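Local coordinates for SusD superfamily protein (Bacteroides fragilis, PDB 3L22) that probably binds sugars at the outer membrane of Bacteroides fragilis as a SusD-family lipoprotein, with zinc ions bound in the crystal, at residues 37-41 and 42-46; 95-98 and 99-103; 327-330 and 331-335; 377-380 and 381-385. One frame throughout, in Å; residues are numbered along the deposited sequence.

Contact 1 of 4, residues 37-41 and 42-46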
loop_
_atom_site.group_PDB
_atom_site.type_symbol
_atom_site.label_atom_id
_atom_site.label_comp_id
_atom_site.label_asym_id
_atom_site.label_seq_id
_atom_site.Cartn_x
_atom_site.Cartn_y
_atom_site.Cartn_z
ATOM N N THR A 37 -5.697 16.715 11.450
ATOM C CA THR A 37 -4.399 16.908 12.114
ATOM C C THR A 37 -3.395 15.782 11.956
ATOM O O THR A 37 -2.232 16.010 12.146
ATOM C CB THR A 37 -4.594 17.173 13.603
ATOM O OG1 THR A 37 -5.488 16.182 14.129
ATOM C CG2 THR A 37 -5.227 18.627 13.844
ATOM N N LYS A 38 -3.820 14.582 11.578
ATOM C CA LYS A 38 -2.924 13.419 11.481
ATOM C C LYS A 38 -3.216 12.726 10.160
ATOM O O LYS A 38 -4.244 13.015 9.529
ATOM C CB LYS A 38 -3.179 12.475 12.649
ATOM C CG LYS A 38 -2.850 13.095 14.062
ATOM C CD LYS A 38 -1.351 13.219 14.240
ATOM C CE LYS A 38 -0.954 13.775 15.608
ATOM N NZ LYS A 38 0.502 13.485 15.753
ATOM N N SER A 39 -2.308 11.866 9.725
ATOM C CA SER A 39 -2.474 11.176 8.481
ATOM C C SER A 39 -2.232 9.693 8.632
ATOM O O SER A 39 -1.509 9.244 9.546
ATOM C CB SER A 39 -1.596 11.821 7.404
ATOM O OG SER A 39 -0.206 11.716 7.664
ATOM N N LEU A 40 -2.853 8.912 7.753
ATOM C CA LEU A 40 -2.578 7.501 7.656
ATOM C C LEU A 40 -2.137 7.201 6.206
ATOM O O LEU A 40 -1.087 7.712 5.777
ATOM C CB LEU A 40 -3.755 6.672 8.205
ATOM C CG LEU A 40 -3.563 5.173 8.481
ATOM C CD1 LEU A 40 -2.637 4.932 9.683
ATOM C CD2 LEU A 40 -4.922 4.504 8.744
HETATM N N MSE A 41 -2.899 6.428 5.443
HETATM C CA MSE A 41 -2.483 6.037 4.093
HETATM C C MSE A 41 -2.623 7.144 3.059
HETATM O O MSE A 41 -2.172 6.984 1.935
HETATM C CB MSE A 41 -3.278 4.822 3.658
HETATM C CG MSE A 41 -3.195 3.676 4.626
HETATM SE SE MSE A 41 -1.409 3.233 5.368
HETATM C CE MSE A 41 -0.499 2.868 3.655
ATOM N N GLY A 42 -3.207 8.284 3.439
ATOM C CA GLY A 42 -3.245 9.455 2.560
ATOM C C GLY A 42 -2.016 10.342 2.759
ATOM O O GLY A 42 -1.855 11.382 2.094
ATOM N N GLY A 43 -1.151 9.952 3.700
ATOM C CA GLY A 43 0.018 10.761 4.064
ATOM C C GLY A 43 1.178 9.940 4.609
ATOM O O GLY A 43 1.753 9.088 3.896
ATOM N N LYS A 44 1.529 10.199 5.870
ATOM C CA LYS A 44 2.768 9.670 6.435
ATOM C C LYS A 44 2.854 8.136 6.465
ATOM O O LYS A 44 3.953 7.605 6.308
ATOM C CB LYS A 44 3.024 10.244 7.853
ATOM C CG LYS A 44 3.498 11.720 7.816
ATOM C CD LYS A 44 3.796 12.306 9.194
ATOM C CE LYS A 44 5.051 11.691 9.823
ATOM N NZ LYS A 44 5.226 12.189 11.181
ATOM N N SER A 45 1.752 7.433 6.696
ATOM C CA SER A 45 1.795 5.951 6.761
ATOM C C SER A 45 1.964 5.284 5.407
ATOM O O SER A 45 2.511 4.167 5.313
ATOM C CB SER A 45 0.619 5.377 7.569
ATOM O OG SER A 45 0.668 5.880 8.924
ATOM N N TYR A 46 1.635 5.990 4.323
ATOM C CA TYR A 46 1.990 5.514 2.997
ATOM C C TYR A 46 3.461 5.781 2.725
ATOM O O TYR A 46 4.178 4.910 2.238
ATOM C CB TYR A 46 1.147 6.269 1.994
ATOM C CG TYR A 46 1.202 5.944 0.503
ATOM C CD1 TYR A 46 0.362 4.994 -0.049
ATOM C CD2 TYR A 46 2.022 6.649 -0.348
ATOM C CE1 TYR A 46 0.332 4.745 -1.419
ATOM C CE2 TYR A 46 2.011 6.422 -1.726
ATOM C CZ TYR A 46 1.140 5.489 -2.251
ATOM O OH TYR A 46 1.066 5.338 -3.608
HETATM O O HOH W 1 1.100 8.492 10.306
#
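L40 opens a type I beta turn that closes at G43, where the loop following helix 18-33 swings into helix 44-52. The carbonyl oxygen of L40 accepts two backbone bonds: G43 N at 3.1 Å completes the turn, and S45 N at 3.0 Å ties the first helical turn back to it. G43 N and S45 N approach L40 O from opposite faces of its carbonyl plane, each well out of the plane rather than on a lone pair.

G43, at the N-cap position, has no side chain to offer. K44 N, next in the chain, gives its hydrogen to S39 OG over 2.9 Å, almost straight at 174°. The hydroxyl is set for this by a chi1 of 64°, which places OG between the backbone N and C of S39. The next residue, S45, points back into the loop, its OG 3.5 Å from L40 CD1. That same OG shares a water with S39 O, 2.8 Å from the carbonyl, and has a further hydrogen bond to T84 of helix 79-103. Selenomethionine M41 curls over the helix start, its side chain bent at chi2 and chi3, so that SE lies 3.7 Å from S45 CB and CE reaches Y46 CB. The Y46 ring leads away from the turn, and its OH is bonded to P323 O.

The buried amides at this helix start are thus largely met by oxygens of the preceding loop, a serine hydroxyl and a doubly used carbonyl, with apolar groups packed against them.

Contact 2 of 4, residues 95-98 and 99-103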
loop_
_atom_site.group_PDB
_atom_site.type_symbol
_atom_site.label_atom_id
_atom_site.label_comp_id
_atom_site.label_asym_id
_atom_site.label_seq_id
_atom_site.Cartn_x
_atom_site.Cartn_y
_atom_site.Cartn_z
ATOM N N VAL A 95 -15.339 1.029 11.179
ATOM C CA VAL A 95 -15.946 -0.030 10.353
ATOM C C VAL A 95 -16.791 -0.987 11.228
ATOM O O VAL A 95 -17.917 -1.283 10.905
ATOM C CB VAL A 95 -14.902 -0.840 9.543
ATOM C CG1 VAL A 95 -15.558 -2.147 8.943
ATOM C CG2 VAL A 95 -14.240 0.031 8.456
ATOM N N ASN A 96 -16.258 -1.413 12.362
ATOM C CA ASN A 96 -16.965 -2.346 13.255
ATOM C C ASN A 96 -18.329 -1.732 13.668
ATOM O O ASN A 96 -19.365 -2.412 13.626
ATOM C CB ASN A 96 -16.139 -2.639 14.513
ATOM C CG ASN A 96 -14.792 -3.328 14.208
ATOM O OD1 ASN A 96 -14.585 -3.789 13.106
ATOM N ND2 ASN A 96 -13.875 -3.368 15.191
ATOM N N THR A 97 -18.302 -0.448 14.026
ATOM C CA THR A 97 -19.502 0.304 14.405
ATOM C C THR A 97 -20.463 0.512 13.252
ATOM O O THR A 97 -21.651 0.274 13.408
ATOM C CB THR A 97 -19.121 1.639 15.025
ATOM O OG1 THR A 97 -18.160 1.351 16.034
ATOM C CG2 THR A 97 -20.363 2.356 15.638
ATOM N N PHE A 98 -19.943 0.905 12.100
ATOM C CA PHE A 98 -20.749 1.007 10.894
ATOM C C PHE A 98 -21.480 -0.304 10.617
ATOM O O PHE A 98 -22.687 -0.272 10.402
ATOM C CB PHE A 98 -19.890 1.381 9.685
ATOM C CG PHE A 98 -20.631 1.398 8.366
ATOM C CD1 PHE A 98 -21.335 2.518 7.969
ATOM C CD2 PHE A 98 -20.547 0.332 7.490
ATOM C CE1 PHE A 98 -22.001 2.556 6.754
ATOM C CE2 PHE A 98 -21.193 0.357 6.261
ATOM C CZ PHE A 98 -21.925 1.466 5.892
ATOM N N LEU A 99 -20.761 -1.435 10.623
ATOM C CA LEU A 99 -21.401 -2.724 10.330
ATOM C C LEU A 99 -22.489 -3.059 11.335
ATOM O O LEU A 99 -23.514 -3.585 10.955
ATOM C CB LEU A 99 -20.392 -3.882 10.257
ATOM C CG LEU A 99 -19.378 -3.839 9.099
ATOM C CD1 LEU A 99 -18.264 -4.889 9.321
ATOM C CD2 LEU A 99 -20.076 -4.034 7.750
ATOM N N GLN A 100 -22.290 -2.751 12.607
ATOM C CA GLN A 100 -23.313 -3.038 13.583
ATOM C C GLN A 100 -24.528 -2.128 13.407
ATOM O O GLN A 100 -25.651 -2.598 13.500
ATOM C CB GLN A 100 -22.769 -2.895 14.993
ATOM C CG GLN A 100 -23.799 -3.181 16.082
ATOM C CD GLN A 100 -23.114 -3.298 17.432
ATOM O OE1 GLN A 100 -22.517 -4.338 17.753
ATOM N NE2 GLN A 100 -23.102 -2.196 18.179
ATOM N N SER A 101 -24.304 -0.843 13.158
ATOM C CA SER A 101 -25.421 0.069 12.893
ATOM C C SER A 101 -26.179 -0.303 11.624
ATOM O O SER A 101 -27.400 -0.275 11.608
ATOM C CB SER A 101 -24.920 1.505 12.775
ATOM O OG SER A 101 -24.342 1.881 14.013
ATOM N N LEU A 102 -25.461 -0.699 10.579
ATOM C CA LEU A 102 -26.094 -1.079 9.317
ATOM C C LEU A 102 -27.004 -2.284 9.473
ATOM O O LEU A 102 -28.032 -2.396 8.798
ATOM C CB LEU A 102 -25.031 -1.339 8.262
ATOM C CG LEU A 102 -25.405 -1.630 6.821
ATOM C CD1 LEU A 102 -26.297 -0.532 6.217
ATOM C CD2 LEU A 102 -24.127 -1.820 5.970
ATOM N N GLU A 103 -26.658 -3.182 10.393
ATOM C CA GLU A 103 -27.476 -4.370 10.635
ATOM C C GLU A 103 -28.886 -4.003 11.099
ATOM O O GLU A 103 -29.872 -4.710 10.800
ATOM C CB GLU A 103 -26.764 -5.295 11.641
ATOM C CG GLU A 103 -27.501 -6.598 11.862
ATOM C CD GLU A 103 -26.757 -7.568 12.721
ATOM O OE1 GLU A 103 -26.034 -8.406 12.218
ATOM O OE2 GLU A 103 -26.982 -7.582 13.926
#
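F98 and L102 lie side by side one helical turn apart and point the same way. L102 brings its CD2 methyl against the far part of the phenyl ring, 3.7 Å from F98 CE2, and the approach is oblique. The spacing of four puts both on one flank, and like torsions, CG anti to the backbone N (chi1 175° for F98, -174° for L102), turn ring and isobutyl group the same way.

A second pair, three residues earlier, lies beside it. V95 and L99 also point together, with V95 CG1 3.9 Å from L99 CD1, and CG of L99 sits 3.5 Å from V95 O. L99 CD2 only grazes the phenyl ring, 4.4 Å from F98 CD2, and so bridges loosely between the two pairs.

Beneath the side chains the backbone bonds are regular: L102 N to F98 O is 2.8 Å, and L99 N to V95 O is nearly linear at 170°. N96 leaves the helix on another flank, its amide held by R124 and by the carbonyls of R151 and T153.

The paired apolar groups face two neighbours. F98 packs on I21, T24 and L28 of helix 18-33 and on A120 of helix 113-131, while L102 meets Y113 and V117 of the latter. Such i to i+4 apolar pairs form the ordinary packing face of an alpha helix, here in the helical SusD-family fold (TPR clan).

Contact 3 of 4, residues 327-330 and 331-335. With EDO (1,2-ethanediol), chain B; EDO (1,2-ethanediol), chain C.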
loop_
_atom_site.group_PDB
_atom_site.type_symbol
_atom_site.label_atom_id
_atom_site.label_comp_id
_atom_site.label_asym_id
_atom_site.label_seq_id
_atom_site.Cartn_x
_atom_site.Cartn_y
_atom_site.Cartn_z
ATOM N N TYR A 327 -3.261 -0.714 -12.560
ATOM C CA TYR A 327 -3.149 -1.911 -13.378
ATOM C C TYR A 327 -1.721 -2.378 -13.695
ATOM O O TYR A 327 -1.517 -3.570 -13.897
ATOM C CB TYR A 327 -3.976 -1.742 -14.655
ATOM C CG TYR A 327 -4.136 -2.992 -15.487
ATOM C CD1 TYR A 327 -4.640 -4.172 -14.947
ATOM C CD2 TYR A 327 -3.830 -2.975 -16.844
ATOM C CE1 TYR A 327 -4.740 -5.320 -15.716
ATOM C CE2 TYR A 327 -3.973 -4.108 -17.639
ATOM C CZ TYR A 327 -4.432 -5.263 -17.072
ATOM O OH TYR A 327 -4.574 -6.346 -17.879
ATOM N N ALA A 328 -0.733 -1.487 -13.775
ATOM C CA ALA A 328 0.639 -1.958 -13.924
ATOM C C ALA A 328 1.009 -2.875 -12.762
ATOM O O ALA A 328 1.790 -3.813 -12.952
ATOM C CB ALA A 328 1.648 -0.808 -14.045
ATOM N N GLU A 329 0.476 -2.623 -11.564
ATOM C CA GLU A 329 0.723 -3.504 -10.436
ATOM C C GLU A 329 0.094 -4.899 -10.652
ATOM O O GLU A 329 0.724 -5.941 -10.346
ATOM C CB GLU A 329 0.224 -2.936 -9.100
ATOM C CG GLU A 329 0.861 -3.674 -7.911
ATOM C CD GLU A 329 0.085 -3.517 -6.623
ATOM O OE1 GLU A 329 -0.518 -2.413 -6.402
ATOM O OE2 GLU A 329 0.065 -4.502 -5.835
ATOM N N THR A 330 -1.146 -4.910 -11.136
ATOM C CA THR A 330 -1.833 -6.164 -11.454
ATOM C C THR A 330 -0.907 -7.030 -12.310
ATOM O O THR A 330 -0.686 -8.191 -12.008
ATOM C CB THR A 330 -3.121 -5.927 -12.228
ATOM O OG1 THR A 330 -3.908 -4.903 -11.584
ATOM C CG2 THR A 330 -3.929 -7.265 -12.417
ATOM N N LEU A 331 -0.345 -6.438 -13.353
ATOM C CA LEU A 331 0.502 -7.166 -14.310
ATOM C C LEU A 331 1.841 -7.651 -13.722
ATOM O O LEU A 331 2.230 -8.799 -13.941
ATOM C CB LEU A 331 0.733 -6.285 -15.562
ATOM C CG LEU A 331 -0.534 -5.977 -16.410
ATOM C CD1 LEU A 331 -0.234 -4.990 -17.535
ATOM C CD2 LEU A 331 -1.186 -7.235 -16.982
ATOM N N LEU A 332 2.533 -6.780 -13.003
ATOM C CA LEU A 332 3.792 -7.149 -12.411
ATOM C C LEU A 332 3.619 -8.114 -11.242
ATOM O O LEU A 332 4.463 -8.962 -11.050
ATOM C CB LEU A 332 4.602 -5.908 -11.988
ATOM C CG LEU A 332 5.184 -5.009 -13.075
ATOM C CD1 LEU A 332 5.951 -3.834 -12.443
ATOM C CD2 LEU A 332 6.060 -5.785 -14.087
ATOM N N ASP A 333 2.540 -7.999 -10.469
ATOM C CA ASP A 333 2.238 -8.976 -9.415
ATOM C C ASP A 333 1.983 -10.357 -10.065
ATOM O O ASP A 333 2.541 -11.375 -9.629
ATOM C CB ASP A 333 0.997 -8.588 -8.570
ATOM C CG ASP A 333 1.238 -7.390 -7.578
ATOM O OD1 ASP A 333 2.375 -7.005 -7.350
ATOM O OD2 ASP A 333 0.218 -6.823 -7.062
ATOM N N LEU A 334 1.114 -10.384 -11.085
ATOM C CA LEU A 334 0.879 -11.619 -11.860
ATOM C C LEU A 334 2.171 -12.175 -12.450
ATOM O O LEU A 334 2.409 -13.374 -12.395
ATOM C CB LEU A 334 -0.181 -11.411 -12.954
ATOM C CG LEU A 334 -1.629 -11.313 -12.466
ATOM C CD1 LEU A 334 -2.570 -10.859 -13.622
ATOM C CD2 LEU A 334 -2.097 -12.641 -11.858
ATOM N N ALA A 335 3.037 -11.308 -12.969
ATOM C CA ALA A 335 4.338 -11.772 -13.488
ATOM C C ALA A 335 5.094 -12.499 -12.378
ATOM O O ALA A 335 5.620 -13.577 -12.622
ATOM C CB ALA A 335 5.165 -10.595 -13.993
HETATM C C1 EDO B . 2.517 -6.064 -3.970
HETATM O O1 EDO B . 2.496 -5.103 -5.003
HETATM C C2 EDO B . 2.829 -5.462 -2.590
HETATM O O2 EDO B . 2.966 -6.632 -1.724
HETATM C C1 EDO C . -4.634 -11.239 -17.983
HETATM O O1 EDO C . -5.430 -12.333 -17.504
HETATM C C2 EDO C . -3.797 -10.609 -16.867
HETATM O O2 EDO C . -4.067 -9.207 -16.554
#
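Helix 327-339 sits in the helical core of the SusD fold, and its first turns carry an acidic pair on one flank and an aromatic-aliphatic pair on another. The acidic pair, with K385 and R401, binds an ethanediol, probably from the crystallisation liquor.

E329 and D333 are one turn apart, and their carboxylates meet with the planes 80° from each other. E329 OE2 lies only 2.6 Å from D333 OD2. Two oxygens that close probably share a proton, so one of the acids would be neutral. E329 comes round with CG anti to its backbone N (chi1 -163°) and the chain extended, bringing its end near D333. Basic residues compensate the remaining charge: R209 forms a salt bridge to E329, and K385 of helix 374-388 one to D333. The ethanediol oxygen O1 sits between the acids, 2.6 Å from E329 OE2 and 3.0 Å from D333 OD1.

Below the acids, D333 N donates to E329 O at 2.7 Å, keeping the two residues in step.

On the other flank L331 lies over one face of the Y327 ring, displaced toward its rim. In this CH-pi contact L331 CG lies 4.2 Å from the centroid of the Y327 ring, 18° off the normal. The phenol oxygen turns to a second ethanediol, Y327 OH being 3.2 Å from its O2, and L331 CD2 packs 3.6 Å from that same OH.

Contact 4 of 4, residues 377-380 and 381-385. With EDO (1,2-ethanediol), chain B.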
loop_
_atom_site.group_PDB
_atom_site.type_symbol
_atom_site.label_atom_id
_atom_site.label_comp_id
_atom_site.label_asym_id
_atom_site.label_seq_id
_atom_site.Cartn_x
_atom_site.Cartn_y
_atom_site.Cartn_z
ATOM N N LEU A 377 15.000 -13.801 -14.418
ATOM C CA LEU A 377 13.617 -13.399 -14.691
ATOM C C LEU A 377 12.979 -12.800 -13.445
ATOM O O LEU A 377 12.371 -11.749 -13.511
ATOM C CB LEU A 377 12.767 -14.574 -15.205
ATOM C CG LEU A 377 11.261 -14.330 -15.444
ATOM C CD1 LEU A 377 11.043 -13.126 -16.398
ATOM C CD2 LEU A 377 10.591 -15.618 -16.009
ATOM N N LYS A 378 13.092 -13.469 -12.318
ATOM C CA LYS A 378 12.542 -12.909 -11.082
ATOM C C LYS A 378 13.137 -11.544 -10.766
ATOM O O LYS A 378 12.411 -10.593 -10.421
ATOM C CB LYS A 378 12.759 -13.851 -9.913
ATOM C CG LYS A 378 11.888 -15.121 -10.005
ATOM C CD LYS A 378 12.019 -15.999 -8.792
ATOM C CE LYS A 378 11.182 -17.289 -8.890
ATOM N NZ LYS A 378 11.645 -18.144 -10.006
ATOM N N GLU A 379 14.448 -11.424 -10.898
ATOM C CA GLU A 379 15.096 -10.150 -10.619
ATOM C C GLU A 379 14.620 -9.045 -11.564
ATOM O O GLU A 379 14.441 -7.918 -11.138
ATOM C CB GLU A 379 16.599 -10.302 -10.711
ATOM C CG GLU A 379 17.359 -9.027 -10.371
ATOM C CD GLU A 379 18.833 -9.277 -9.910
ATOM O OE1 GLU A 379 19.087 -10.293 -9.165
ATOM O OE2 GLU A 379 19.710 -8.450 -10.336
ATOM N N ALA A 380 14.397 -9.372 -12.839
ATOM C CA ALA A 380 13.869 -8.375 -13.773
ATOM C C ALA A 380 12.469 -7.919 -13.359
ATOM O O ALA A 380 12.124 -6.756 -13.507
ATOM C CB ALA A 380 13.840 -8.929 -15.217
ATOM N N ILE A 381 11.664 -8.839 -12.849
ATOM C CA ILE A 381 10.323 -8.480 -12.372
ATOM C C ILE A 381 10.416 -7.607 -11.113
ATOM O O ILE A 381 9.754 -6.555 -11.044
ATOM C CB ILE A 381 9.450 -9.738 -12.108
ATOM C CG1 ILE A 381 9.176 -10.477 -13.435
ATOM C CG2 ILE A 381 8.124 -9.330 -11.367
ATOM C CD1 ILE A 381 8.721 -11.945 -13.292
ATOM N N TYR A 382 11.277 -7.996 -10.157
ATOM C CA TYR A 382 11.462 -7.183 -8.949
ATOM C C TYR A 382 11.944 -5.762 -9.257
ATOM O O TYR A 382 11.429 -4.806 -8.690
ATOM C CB TYR A 382 12.434 -7.821 -7.965
ATOM C CG TYR A 382 12.105 -9.236 -7.518
ATOM C CD1 TYR A 382 10.810 -9.729 -7.529
ATOM C CD2 TYR A 382 13.116 -10.090 -7.087
ATOM C CE1 TYR A 382 10.529 -11.061 -7.130
ATOM C CE2 TYR A 382 12.832 -11.432 -6.650
ATOM C CZ TYR A 382 11.542 -11.883 -6.703
ATOM O OH TYR A 382 11.251 -13.164 -6.316
ATOM N N ASN A 383 12.913 -5.652 -10.182
ATOM C CA ASN A 383 13.444 -4.360 -10.571
ATOM C C ASN A 383 12.418 -3.497 -11.311
ATOM O O ASN A 383 12.330 -2.314 -11.051
ATOM C CB ASN A 383 14.696 -4.513 -11.433
ATOM C CG ASN A 383 15.919 -4.888 -10.625
ATOM O OD1 ASN A 383 16.011 -4.582 -9.433
ATOM N ND2 ASN A 383 16.863 -5.556 -11.270
ATOM N N GLU A 384 11.645 -4.094 -12.204
ATOM C CA GLU A 384 10.584 -3.354 -12.885
ATOM C C GLU A 384 9.559 -2.778 -11.897
ATOM O O GLU A 384 9.126 -1.632 -12.017
ATOM C CB GLU A 384 9.889 -4.229 -13.932
ATOM C CG GLU A 384 9.196 -3.422 -15.053
ATOM C CD GLU A 384 10.175 -2.716 -16.000
ATOM O OE1 GLU A 384 11.284 -3.249 -16.285
ATOM O OE2 GLU A 384 9.799 -1.645 -16.510
ATOM N N LYS A 385 9.201 -3.582 -10.910
ATOM C CA LYS A 385 8.274 -3.185 -9.855
ATOM C C LYS A 385 8.882 -2.023 -9.028
ATOM O O LYS A 385 8.197 -1.073 -8.699
ATOM C CB LYS A 385 7.978 -4.406 -8.980
ATOM C CG LYS A 385 6.936 -4.207 -7.880
ATOM C CD LYS A 385 5.543 -4.494 -8.360
ATOM C CE LYS A 385 4.503 -4.438 -7.216
ATOM N NZ LYS A 385 4.712 -5.570 -6.287
HETATM C C1 EDO B . 2.517 -6.064 -3.970
HETATM O O1 EDO B . 2.496 -5.103 -5.003
HETATM C C2 EDO B . 2.829 -5.462 -2.590
HETATM O O2 EDO B . 2.966 -6.632 -1.724
HETATM O O HOH W 2 19.669 -6.008 -10.112
HETATM O O HOH W 3 12.576 -5.568 -15.917
#
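Helix 374-388 has a buried flank and an open one, and its middle turns join side chains four residues apart on several flanks. Y382 lays its ring over the backbone one turn back: K378 O stands 3.2 Å above the ring plane, offset toward the rim. CG of Y382 is anti to its carbonyl carbon (chi1 -56°), which folds the ring back along the helix beside K378. The two side chains point the same way, and K378 CD comes to 3.8 Å from Y382 OH. The ammonium of K378 runs on to the carbonyl of A339, while Y382 also has a cation-pi contact with R402.

These are the i to i+4 contacts of an alpha helix packed against helices 327-339 and 345-359 in the helical SusD architecture. On the buried flank I381 CD1 meets L377 CD1 at 4.1 Å, the pair crossing at a slant, and I381 also packs on A335 and A339.

E379 and N383 run side by side, their carboxylate and amide planes 78° apart. A water links them, donating to E379 OE2 and accepting from N383 ND2 at 3.1 Å. A second water donates both to A380 O and to E384 OE1, 2.7 Å from each; E384 is gripped besides by R298 and R356. One turn past I381, K385 carries its NZ to an ethanediol O1 at 2.6 Å, and a salt bridge to D398 also holds the ammonium.

In the fold
Contacts 3 and 4 belong together: their centres are about 11 Å apart, they touch through the D333-K385 salt bridge and packing of L332 and A335 on helix 374-388, and they share one ethanediol. Contact 1 lies nearest the centre of the chain, about 12 Å from it, and on the opposite side of it from contacts 3 and 4. Contact 2 is the most peripheral, about 25 Å out and only partly buried. Contacts 1 and 2 are linked by helix 79-103, which receives S45 through T84. Chemistry follows place: contact 1 is a helix start satisfied by hydrogen bonds, contact 2 mainly apolar, whereas contacts 3 and 4 bury charges that neighbouring helices balance.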